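Local coordinates for HAD superfamily hydrolase (Brucella suis biovar 1, PDB 6NQ4), which probably acts as a phosphatase of the haloacid dehalogenase superfamily, with a sodium ion bound in its metal site, at residues L73-P78 with D99-S104; N174-C179 with G207-I212. One frame throughout, in Å; residues are numbered along the deposited sequence.

Contact 1 (L73-P78 with D99-S104); sequences LVTNSP and DRVVTS. With PO4 (phosphate ion), chain G.
Leu73 N gives to Arg100 O, and Leu73 O takes Val102 N at 2.8 Å in an almost straight bond (173°). Thr75 repeats the pattern, its N giving to Val102 O and its O accepting Ser104 N at 2.9 Å. Three of these backbone bonds join the parallel strands 70-75 and 100-103; the fourth, to Ser104, carries the pairing into the first residue of helix 104-114, where Ser104 CB also lies against the carbonyl O of Asn76, 3.5 Å away.

Apolar contact is sparse. Thr75 and Thr103 stand side by side, their CG2 methyls 3.6 Å apart, and Leu73 CB lies 4.2 Å from Val101 CG2 on the same face.

At the polar end a phosphate ion, probably from the crystallisation liquor, is bound. The Thr75 hydroxyl, turned opposite its own amide nitrogen (chi1 173°), donates to phosphate O2 at 2.7 Å and also accepts Ser77 N, an ST turn; Asn76 N reaches phosphate O4 at 2.8 Å. Lys215 NZ and Trp44 N hold the same ion, consistent with the phosphate pocket of a HAD phosphatase.

Helix 81-90 covers the Leu73 and Val101 face, helix 218-232 packs on Val74, and strand 38-41 lies beyond strand 70-75.

Contact 2 (N174-C179 with G207-I212); sequences NLPFIC and GGRTLI. With EDO (1,2-ethanediol), chain D.
A water closes the gap between the two backbones where Leu175 and Arg209 face each other, donating to Leu175 O and accepting from Arg209 N. Beside it Pro176 CB touches Arg209 NH1 at 3.7 Å. Arg209 gets there because its chain runs extended from CG to NE, carrying the charged group alongside the proline ring. In one of the two conformers of Leu211, CD1 lies over the centre of the same guanidinium.

Further on, the chains pair as parallel strands 177-179 and 210-212, the latter the outermost strand on this side of the cap domain's parallel sheet, in which strand 146-149 flanks 177-179 across from it. Phe177 N gives to Arg209 O in a bent bond (138°), Phe177 O takes Leu211 N at 2.9 Å, and Cys179 N reaches Leu211 O, also at 2.9 Å, much straighter at 166°.

Side chains alternate between the two faces. Ile178 CG1 meets Leu211 CB at 4.2 Å, both residues packing on helix 104-114. On the other face Phe177 and Thr210 run side by side, with the phenyl ring stacked on Tyr203 of helix 196-205, and Cys179 CB lies 3.9 Å from Ile212 CG1. At the outer edge Ile212 N donates to an ethanediol oxygen, O2, at 3.1 Å.

From the N terminus the chain lays down strand 38-41 and then strand 70-75; helix 81-90 carries it back to strand 100-103, where contact 1 closes a beta-alpha-beta unit in the six-stranded parallel sheet. Helix 104-114 then leads to the second parallel sheet. There strand 177-179 opens a longer loop, through the hairpin 185-194 and helix 196-205, which contact 2 closes at strand 210-212. The two loops follow in series and neither crosses the other. Their centres lie 22 Å apart, yet residues just beyond the strands of contact 2 link the two: Ser104 OG is hydrogen-bonded to Ala180 O, and Asn76 OD1 to Lys215 N, so both strands of contact 2 lead toward the phosphate end of contact 1.

Contact 1 (L73-P78 with D99-S104)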
ATOM      1  N   LEU A  73       6.441  -0.730  -8.678  1.00 14.58           N
ATOM      2  CA  LEU A  73       6.098  -1.302  -7.383  1.00 14.75           C
ATOM      3  C   LEU A  73       5.029  -0.413  -6.758  1.00 14.95           C
ATOM      4  O   LEU A  73       5.212   0.805  -6.658  1.00 17.87           O
ATOM      5  CB  LEU A  73       7.329  -1.392  -6.490  1.00 16.22           C
ATOM      6  CG  LEU A  73       8.462  -2.251  -7.060  1.00 16.53           C
ATOM      7  CD1 LEU A  73       9.618  -2.316  -6.065  1.00 19.57           C
ATOM      8  CD2 LEU A  73       7.949  -3.639  -7.393  1.00 19.59           C
ATOM      9  N   VAL A  74       3.889  -0.995  -6.402  1.00 14.94           N
ATOM     10  CA  VAL A  74       2.737  -0.248  -5.917  1.00 15.00           C
ATOM     11  C   VAL A  74       2.435  -0.779  -4.521  1.00 14.26           C
ATOM     12  O   VAL A  74       2.068  -1.953  -4.363  1.00 16.97           O
ATOM     13  CB  VAL A  74       1.528  -0.414  -6.852  1.00 15.74           C
ATOM     14  CG1 VAL A  74       0.327   0.383  -6.340  1.00 17.97           C
ATOM     15  CG2 VAL A  74       1.890   0.004  -8.299  1.00 18.20           C
ATOM     16  N   THR A  75       2.611   0.062  -3.508  1.00 13.48           N
ATOM     17  CA  THR A  75       2.562  -0.376  -2.124  1.00 13.57           C
ATOM     18  C   THR A  75       1.691   0.553  -1.298  1.00 13.55           C
ATOM     19  O   THR A  75       1.652   1.759  -1.528  1.00 14.23           O
ATOM     20  CB  THR A  75       3.994  -0.412  -1.515  1.00 15.58           C
ATOM     21  OG1 THR A  75       3.925  -0.696  -0.113  1.00 15.64           O
ATOM     22  CG2 THR A  75       4.726   0.910  -1.700  1.00 17.58           C
ATOM     23  N   ASN A  76       1.002  -0.015  -0.321  1.00 13.94           N
ATOM     24  CA  ASN A  76       0.210   0.791   0.609  1.00 13.80           C
ATOM     25  C   ASN A  76       1.029   1.467   1.718  1.00 14.48           C
ATOM     26  O   ASN A  76       0.437   2.070   2.622  1.00 14.82           O
ATOM     27  CB  ASN A  76      -0.949  -0.023   1.197  1.00 15.08           C
ATOM     28  CG  ASN A  76      -2.189   0.051   0.323  1.00 14.66           C
ATOM     29  OD1 ASN A  76      -2.239   0.852  -0.623  1.00 15.42           O
ATOM     30  ND2 ASN A  76      -3.203  -0.739   0.637  1.00 15.64           N
ATOM     31  N   SER A  77       2.357   1.405   1.679  1.00 13.99           N
ATOM     32  CA  SER A  77       3.150   2.149   2.646  1.00 13.58           C
ATOM     33  C   SER A  77       2.668   3.595   2.726  1.00 13.54           C
ATOM     34  O   SER A  77       2.448   4.228   1.679  1.00 14.54           O
ATOM     35  CB  SER A  77       4.615   2.157   2.227  1.00 14.96           C
ATOM     36  OG  SER A  77       5.357   2.967   3.125  1.00 15.76           O
ATOM     37  N   PRO A  78       2.514   4.152   3.930  1.00 13.90           N
ATOM     38  CA  PRO A  78       2.162   5.570   4.063  1.00 14.28           C
ATOM     39  C   PRO A  78       3.337   6.492   3.827  1.00 14.14           C
ATOM     40  O   PRO A  78       3.148   7.717   3.852  1.00 16.11           O
ATOM     41  CB  PRO A  78       1.711   5.659   5.527  1.00 16.24           C
ATOM     42  CG  PRO A  78       2.590   4.653   6.218  1.00 15.46           C
ATOM     43  CD  PRO A  78       2.688   3.500   5.245  1.00 14.98           C
ATOM     44  N   ASP A  99      11.261  -0.079 -12.105  1.00 17.82           N
ATOM     45  CA  ASP A  99      11.388   1.226 -12.740  1.00 17.65           C
ATOM     46  C   ASP A  99      10.993   2.367 -11.822  1.00 18.09           C
ATOM     47  O   ASP A  99      11.678   3.397 -11.801  1.00 20.90           O
ATOM     48  CB  ASP A  99      10.533   1.272 -14.010  1.00 18.78           C
ATOM     49  CG  ASP A  99      11.090   0.387 -15.103  1.00 20.56           C
ATOM     50  OD1 ASP A  99      11.906   0.899 -15.900  1.00 23.93           O
ATOM     51  OD2 ASP A  99      10.744  -0.818 -15.138  1.00 20.02           O
ATOM     52  N   ARG A 100       9.928   2.197 -11.040  1.00 16.78           N
ATOM     53  CA  ARG A 100       9.445   3.263 -10.174  1.00 17.63           C
ATOM     54  C   ARG A 100       8.649   2.646  -9.038  1.00 15.61           C
ATOM     55  O   ARG A 100       8.129   1.530  -9.165  1.00 16.63           O
ATOM     56  CB  ARG A 100       8.598   4.289 -10.944  1.00 23.02           C
ATOM     57  CG  ARG A 100       9.119   5.702 -10.729  1.00 33.25           C
ATOM     58  CD  ARG A 100       8.290   6.766 -11.404  1.00 37.17           C
ATOM     59  NE  ARG A 100       8.906   7.258 -12.626  1.00 41.74           N
ATOM     60  CZ  ARG A 100       8.323   8.146 -13.417  1.00 43.36           C
ATOM     61  NH1 ARG A 100       8.928   8.566 -14.522  1.00 45.31           N
ATOM     62  NH2 ARG A 100       7.122   8.607 -13.094  1.00 43.77           N
ATOM     63  N   VAL A 101       8.585   3.383  -7.919  1.00 15.37           N
ATOM     64  CA  VAL A 101       7.757   3.032  -6.766  1.00 14.91           C
ATOM     65  C   VAL A 101       6.655   4.071  -6.636  1.00 15.61           C
ATOM     66  O   VAL A 101       6.927   5.280  -6.716  1.00 17.16           O
ATOM     67  CB  VAL A 101       8.599   2.984  -5.477  1.00 15.89           C
ATOM     68  CG1 VAL A 101       7.711   2.692  -4.264  1.00 17.29           C
ATOM     69  CG2 VAL A 101       9.685   1.916  -5.589  1.00 17.88           C
ATOM     70  N   VAL A 102       5.414   3.607  -6.468  1.00 13.84           N
ATOM     71  CA  VAL A 102       4.270   4.462  -6.168  1.00 14.34           C
ATOM     72  C   VAL A 102       3.659   3.975  -4.869  1.00 12.68           C
ATOM     73  O   VAL A 102       3.332   2.793  -4.743  1.00 15.34           O
ATOM     74  CB  VAL A 102       3.234   4.430  -7.307  1.00 15.85           C
ATOM     75  CG1 VAL A 102       1.974   5.174  -6.895  1.00 19.01           C
ATOM     76  CG2 VAL A 102       3.830   5.034  -8.588  1.00 17.71           C
ATOM     77  N   THR A 103       3.507   4.872  -3.905  1.00 13.23           N
ATOM     78  CA  THR A 103       3.019   4.489  -2.587  1.00 12.90           C
ATOM     79  C   THR A 103       1.678   5.140  -2.285  1.00 14.00           C
ATOM     80  O   THR A 103       1.311   6.182  -2.843  1.00 14.18           O
ATOM     81  CB  THR A 103       4.007   4.835  -1.463  1.00 13.51           C
ATOM     82  OG1 THR A 103       3.948   6.253  -1.204  1.00 13.67           O
ATOM     83  CG2 THR A 103       5.422   4.431  -1.805  1.00 14.40           C
ATOM     84  N   SER A 104       0.965   4.539  -1.327  1.00 13.74           N
ATOM     85  CA  SER A 104      -0.242   5.175  -0.812  1.00 13.03           C
ATOM     86  C   SER A 104       0.079   6.543  -0.216  1.00 14.46           C
ATOM     87  O   SER A 104      -0.668   7.503  -0.421  1.00 15.71           O
ATOM     88  CB  SER A 104      -0.902   4.241   0.215  1.00 13.79           C
ATOM     89  OG  SER A 104      -2.053   4.840   0.782  1.00 17.38           O
TER
HETATM   90  P   PO4 G 305       1.842  -3.547   0.534  0.85 18.16           P
HETATM   91  O1  PO4 G 305       1.564  -5.049   0.492  0.85 19.60           O
HETATM   92  O2  PO4 G 305       3.271  -3.260   0.109  0.85 16.10           O
HETATM   93  O3  PO4 G 305       1.692  -3.302   2.048  0.85 21.39           O
HETATM   94  O4  PO4 G 305       0.779  -2.780  -0.214  0.85 17.76           O

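Contact 2 (N174-C179 with G207-I212)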
ATOM      1  N   ASN A 174     -16.570  15.543  14.657  1.00 19.68           N
ATOM      2  CA  ASN A 174     -16.849  15.472  13.226  1.00 20.52           C
ATOM      3  C   ASN A 174     -15.605  15.738  12.383  1.00 19.59           C
ATOM      4  O   ASN A 174     -15.700  16.317  11.301  1.00 21.32           O
ATOM      5  CB  ASN A 174     -17.980  16.434  12.837  1.00 22.14           C
ATOM      6  CG  ASN A 174     -18.545  16.147  11.468  1.00 24.14           C
ATOM      7  OD1 ASN A 174     -18.675  14.998  11.078  1.00 26.91           O
ATOM      8  ND2 ASN A 174     -18.878  17.194  10.727  1.00 25.76           N
ATOM      9  N   LEU A 175     -14.419  15.301  12.861  1.00 18.65           N
ATOM     10  CA  LEU A 175     -13.223  15.606  12.084  1.00 19.30           C
ATOM     11  C   LEU A 175     -13.071  14.616  10.931  1.00 18.97           C
ATOM     12  O   LEU A 175     -13.309  13.419  11.100  1.00 19.75           O
ATOM     13  CB  LEU A 175     -11.974  15.550  12.969  1.00 20.37           C
ATOM     14  CG  LEU A 175     -11.945  16.541  14.141  1.00 22.90           C
ATOM     15  CD1 LEU A 175     -10.590  16.537  14.826  1.00 26.06           C
ATOM     16  CD2 LEU A 175     -12.294  17.947  13.681  1.00 22.94           C
ATOM     17  N   PRO A 176     -12.668  15.080   9.757  1.00 19.35           N
ATOM     18  CA  PRO A 176     -12.365  14.148   8.672  1.00 18.66           C
ATOM     19  C   PRO A 176     -11.053  13.438   8.966  1.00 18.61           C
ATOM     20  O   PRO A 176     -10.131  14.009   9.559  1.00 21.13           O
ATOM     21  CB  PRO A 176     -12.242  15.060   7.445  1.00 21.12           C
ATOM     22  CG  PRO A 176     -11.827  16.380   7.997  1.00 21.62           C
ATOM     23  CD  PRO A 176     -12.454  16.489   9.370  1.00 19.11           C
ATOM     24  N   PHE A 177     -10.980  12.176   8.550  1.00 17.31           N
ATOM     25  CA  PHE A 177      -9.882  11.274   8.908  1.00 15.09           C
ATOM     26  C   PHE A 177      -9.254  10.755   7.620  1.00 16.57           C
ATOM     27  O   PHE A 177      -9.830   9.893   6.955  1.00 18.17           O
ATOM     28  CB  PHE A 177     -10.472  10.124   9.730  1.00 17.70           C
ATOM     29  CG  PHE A 177      -9.471   9.171  10.367  1.00 18.24           C
ATOM     30  CD1 PHE A 177      -8.843   8.172   9.627  1.00 19.92           C
ATOM     31  CD2 PHE A 177      -9.263   9.203  11.742  1.00 19.77           C
ATOM     32  CE1 PHE A 177      -7.981   7.252  10.242  1.00 21.17           C
ATOM     33  CE2 PHE A 177      -8.403   8.298  12.360  1.00 21.77           C
ATOM     34  CZ  PHE A 177      -7.762   7.324  11.609  1.00 21.13           C
ATOM     35  N   ILE A 178      -8.082  11.273   7.254  1.00 15.48           N
ATOM     36  CA  ILE A 178      -7.352  10.779   6.085  1.00 14.48           C
ATOM     37  C   ILE A 178      -6.524   9.573   6.520  1.00 15.88           C
ATOM     38  O   ILE A 178      -5.739   9.659   7.473  1.00 16.99           O
ATOM     39  CB  ILE A 178      -6.452  11.872   5.490  1.00 15.33           C
ATOM     40  CG1 ILE A 178      -7.288  12.991   4.896  1.00 16.07           C
ATOM     41  CG2 ILE A 178      -5.542  11.309   4.430  1.00 16.76           C
ATOM     42  CD1 ILE A 178      -6.475  14.224   4.538  1.00 16.14           C
ATOM     43  N   CYS A 179      -6.712   8.441   5.841  1.00 14.84           N
ATOM     44  CA  CYS A 179      -5.964   7.221   6.128  1.00 15.79           C
ATOM     45  C   CYS A 179      -4.899   7.059   5.053  1.00 15.39           C
ATOM     46  O   CYS A 179      -5.234   6.868   3.876  1.00 17.04           O
ATOM     47  CB  CYS A 179      -6.894   6.007   6.115  1.00 17.16           C
ATOM     48  SG  CYS A 179      -6.018   4.424   6.297  1.00 18.66           S
ATOM     49  N   GLY A 207     -18.942   5.727  12.808  1.00 20.22           N
ATOM     50  CA  GLY A 207     -19.687   6.704  12.030  1.00 20.87           C
ATOM     51  C   GLY A 207     -18.863   7.867  11.524  1.00 21.27           C
ATOM     52  O   GLY A 207     -19.438   8.838  11.010  1.00 24.44           O
ATOM     53  N   GLY A 208     -17.530   7.802  11.645  1.00 18.94           N
ATOM     54  CA  GLY A 208     -16.694   8.897  11.181  1.00 18.76           C
ATOM     55  C   GLY A 208     -16.402   8.824   9.689  1.00 20.76           C
ATOM     56  O   GLY A 208     -16.468   7.771   9.057  1.00 24.13           O
ATOM     57  N   ARG A 209     -16.078   9.978   9.109  1.00 20.26           N
ATOM     58  CA  ARG A 209     -15.756  10.063   7.689  1.00 21.35           C
ATOM     59  C   ARG A 209     -14.280   9.766   7.476  1.00 19.46           C
ATOM     60  O   ARG A 209     -13.420  10.399   8.098  1.00 20.56           O
ATOM     61  CB  ARG A 209     -16.043  11.474   7.188  1.00 25.68           C
ATOM     62  CG  ARG A 209     -15.684  11.718   5.723  1.00 33.79           C
ATOM     63  CD  ARG A 209     -16.294  13.018   5.205  1.00 40.45           C
ATOM     64  NE  ARG A 209     -15.739  13.452   3.921  1.00 45.99           N
ATOM     65  CZ  ARG A 209     -15.021  14.561   3.752  1.00 49.44           C
ATOM     66  NH1 ARG A 209     -14.770  15.356   4.784  1.00 50.27           N
ATOM     67  NH2 ARG A 209     -14.560  14.881   2.550  1.00 51.21           N
ATOM     68  N   THR A 210     -13.984   8.804   6.602  1.00 19.24           N
ATOM     69  CA  THR A 210     -12.608   8.482   6.241  1.00 18.46           C
ATOM     70  C   THR A 210     -12.365   8.785   4.768  1.00 19.44           C
ATOM     71  O   THR A 210     -13.267   8.670   3.922  1.00 22.40           O
ATOM     72  CB  THR A 210     -12.248   7.004   6.520  1.00 20.89           C
ATOM     73  OG1 THR A 210     -13.137   6.158   5.784  1.00 23.97           O
ATOM     74  CG2 THR A 210     -12.371   6.683   7.999  1.00 22.01           C
ATOM     75  N   LEU A 211     -11.130   9.173   4.476  1.00 17.88           N
ATOM     76  CA  LEU A 211     -10.702   9.500   3.122  0.61 17.01           C
ATOM     77  C   LEU A 211      -9.454   8.686   2.835  1.00 18.01           C
ATOM     78  O   LEU A 211      -8.471   8.778   3.573  1.00 18.02           O
ATOM     79  CB  LEU A 211     -10.407  10.996   2.983  0.61 19.14           C
ATOM     80  CG  LEU A 211     -11.604  11.915   3.212  0.61 19.73           C
ATOM     81  CD1 LEU A 211     -11.755  12.309   4.685  0.61 20.49           C
ATOM     82  CD2 LEU A 211     -11.489  13.134   2.312  0.61 21.53           C
ATOM     83  N   ILE A 212      -9.511   7.872   1.781  1.00 18.10           N
ATOM     84  CA  ILE A 212      -8.498   6.860   1.498  1.00 17.60           C
ATOM     85  C   ILE A 212      -8.162   6.891   0.010  1.00 18.69           C
ATOM     86  O   ILE A 212      -9.048   7.054  -0.837  1.00 22.35           O
ATOM     87  CB  ILE A 212      -8.995   5.459   1.949  1.00 20.09           C
ATOM     88  CG1 ILE A 212      -9.637   5.534   3.353  1.00 22.94           C
ATOM     89  CG2 ILE A 212      -7.840   4.464   1.969  1.00 22.35           C
ATOM     90  CD1 ILE A 212     -10.034   4.183   3.984  1.00 24.79           C
TER
HETATM   91  C1  EDO D 302     -11.683   9.331  -0.254  1.00 60.45           C
HETATM   92  O1  EDO D 302     -11.917  10.285  -1.297  1.00 60.94           O
HETATM   93  C2  EDO D 302     -12.509   8.065  -0.456  1.00 59.97           C
HETATM   94  O2  EDO D 302     -12.303   7.177   0.652  1.00 59.02           O
HETATM   95  O   HOH W   1     -15.877  12.451  10.653  1.00 23.53           O